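Local structure of histidine triad (HIT) protein (Clostridium difficile, 4EGU) at residues A[72-76]-A[77-81]. The protein is a zinc-containing histidine triad protein that binds guanosine monophosphate and is probably a nucleotide-processing enzyme of the HIT family. Residues are numbered along the deposited sequence; the frame is centred on the assembly and turned at random. Where two conformers were deposited one is given.
Sequences KIAKE and KGFDQ
The carbonyl oxygen of A74 receives two backbone N-H groups where helix 61-77 of this HIT domain runs out and the chain turns into the short helix 79-82. G78 N reaches A74 O at 2.9 Å, but the bond is bent and weak; D80 N lies 3.1 Å from A74 O and comes from well above the carbonyl plane, not along a lone pair. One residue earlier, the ordinary helical bond from K77 N to I73 O (2.9 Å) is still intact. This is a helix C-terminus ended by glycine: G78 takes a positive phi of 93°, at which a CB would jam against the carbonyl oxygen of K77, so a residue without a side chain suits the place.

The reversal sends F79 back over the helix. With its CG set between the backbone N and the carbonyl carbon (chi1 62°), the ring lays one face on A74 CA, a CH-pi contact 3.6 Å from the ring centroid, while A74 CB, on the same side, packs over the rim, 3.4 Å from F79 CE2. Alanine is small enough to let the ring come this close to the backbone. I73 CG2 approaches F79 CZ obliquely, and I73 also packs on V21 and Y22 of strand 20-23. F79 itself continues to Y39, I105 and A107, tying the turn to the sheet, whereas I53 of the second subunit packs against A74, K75 and D80.

D80 uses the same first torsion to bring its carboxylate over the start of K75, the two side chains crossing at about a right angle with K75 CG 3.8 Å from D80 OD2. Their charged ends stay apart, and a water links the K75 backbone to the D80 carboxylate, donating to K75 O and, at 2.8 Å, to D80 OD2.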
loop_
_atom_site.group_PDB
_atom_site.type_symbol
_atom_site.label_atom_id
_atom_site.label_comp_id
_atom_site.label_asym_id
_atom_site.label_seq_id
_atom_site.Cartn_x
_atom_site.Cartn_y
_atom_site.Cartn_z
ATOM N N LYS A 72 11.762 5.483 -5.854
ATOM C CA LYS A 72 12.817 5.657 -6.854
ATOM C C LYS A 72 12.226 5.753 -8.252
ATOM O O LYS A 72 12.691 6.559 -9.069
ATOM C CB LYS A 72 13.817 4.500 -6.779
ATOM C CG LYS A 72 14.783 4.615 -5.613
ATOM C CD LYS A 72 15.770 3.469 -5.552
ATOM C CE LYS A 72 16.959 3.778 -4.658
ATOM N NZ LYS A 72 17.735 4.922 -5.158
ATOM N N ILE A 73 11.239 4.913 -8.554
ATOM C CA ILE A 73 10.587 4.944 -9.849
ATOM C C ILE A 73 9.839 6.266 -10.015
ATOM O O ILE A 73 9.938 6.919 -11.058
ATOM C CB ILE A 73 9.655 3.728 -10.020
ATOM C CG1 ILE A 73 10.428 2.410 -10.028
ATOM C CG2 ILE A 73 8.813 3.857 -11.285
ATOM C CD1 ILE A 73 9.535 1.191 -9.833
ATOM N N ALA A 74 9.113 6.678 -8.981
ATOM C CA ALA A 74 8.378 7.938 -9.037
ATOM C C ALA A 74 9.306 9.105 -9.353
ATOM O O ALA A 74 8.969 9.977 -10.149
ATOM C CB ALA A 74 7.654 8.177 -7.730
ATOM N N LYS A 75 10.449 9.147 -8.682
ATOM C CA LYS A 75 11.393 10.258 -8.879
ATOM C C LYS A 75 11.985 10.261 -10.272
ATOM O O LYS A 75 12.129 11.303 -10.881
ATOM C CB LYS A 75 12.476 10.229 -7.803
ATOM C CG LYS A 75 11.958 10.561 -6.405
ATOM C CD LYS A 75 12.946 10.310 -5.256
ATOM C CE LYS A 75 12.304 10.466 -3.857
ATOM N NZ LYS A 75 13.198 10.087 -2.708
ATOM N N GLU A 76 12.328 9.100 -10.801
ATOM C CA GLU A 76 12.860 8.989 -12.144
ATOM C C GLU A 76 11.852 9.446 -13.183
ATOM O O GLU A 76 12.161 10.159 -14.122
ATOM C CB GLU A 76 13.151 7.545 -12.434
ATOM C CG GLU A 76 13.668 7.327 -13.816
ATOM C CD GLU A 76 13.675 5.862 -14.172
ATOM O OE1 GLU A 76 12.881 5.107 -13.579
ATOM O OE2 GLU A 76 14.478 5.449 -15.024
ATOM N N LYS A 77 10.605 9.020 -13.012
ATOM C CA LYS A 77 9.550 9.222 -14.012
ATOM C C LYS A 77 8.831 10.565 -13.906
ATOM O O LYS A 77 8.097 10.938 -14.803
ATOM C CB LYS A 77 8.521 8.096 -13.909
ATOM C CG LYS A 77 9.063 6.723 -14.231
ATOM C CD LYS A 77 9.769 6.696 -15.579
ATOM C CE LYS A 77 9.912 5.275 -16.089
ATOM N NZ LYS A 77 10.323 5.234 -17.524
ATOM N N GLY A 78 9.014 11.271 -12.791
ATOM C CA GLY A 78 8.395 12.578 -12.586
ATOM C C GLY A 78 7.056 12.579 -11.863
ATOM O O GLY A 78 6.481 13.648 -11.568
ATOM N N PHE A 79 6.523 11.397 -11.588
ATOM C CA PHE A 79 5.255 11.379 -10.882
ATOM C C PHE A 79 5.416 11.508 -9.368
ATOM O O PHE A 79 4.425 11.516 -8.640
ATOM C CB PHE A 79 4.317 10.234 -11.324
ATOM C CG PHE A 79 4.838 8.836 -11.080
ATOM C CD1 PHE A 79 5.359 8.084 -12.122
ATOM C CD2 PHE A 79 4.726 8.244 -9.831
ATOM C CE1 PHE A 79 5.800 6.788 -11.912
ATOM C CE2 PHE A 79 5.166 6.948 -9.617
ATOM C CZ PHE A 79 5.703 6.221 -10.657
ATOM N N ASP A 80 6.656 11.680 -8.904
ATOM C CA ASP A 80 6.867 12.158 -7.551
ATOM C C ASP A 80 6.177 13.504 -7.292
ATOM O O ASP A 80 5.668 13.757 -6.207
ATOM C CB ASP A 80 8.363 12.240 -7.179
ATOM C CG ASP A 80 9.192 13.201 -8.035
ATOM O OD1 ASP A 80 8.888 13.363 -9.231
ATOM O OD2 ASP A 80 10.200 13.730 -7.505
ATOM N N GLN A 81 6.170 14.367 -8.300
ATOM C CA GLN A 81 5.608 15.722 -8.205
ATOM C C GLN A 81 4.098 15.763 -8.442
ATOM O O GLN A 81 3.387 16.570 -7.866
ATOM C CB GLN A 81 6.337 16.658 -9.190
ATOM C CG GLN A 81 7.780 16.935 -8.781
ATOM C CD GLN A 81 7.886 17.809 -7.526
ATOM O OE1 GLN A 81 6.878 18.272 -6.986
ATOM N NE2 GLN A 81 9.113 18.035 -7.062
HETATM O O HOH W 1 12.714 13.724 -8.736
#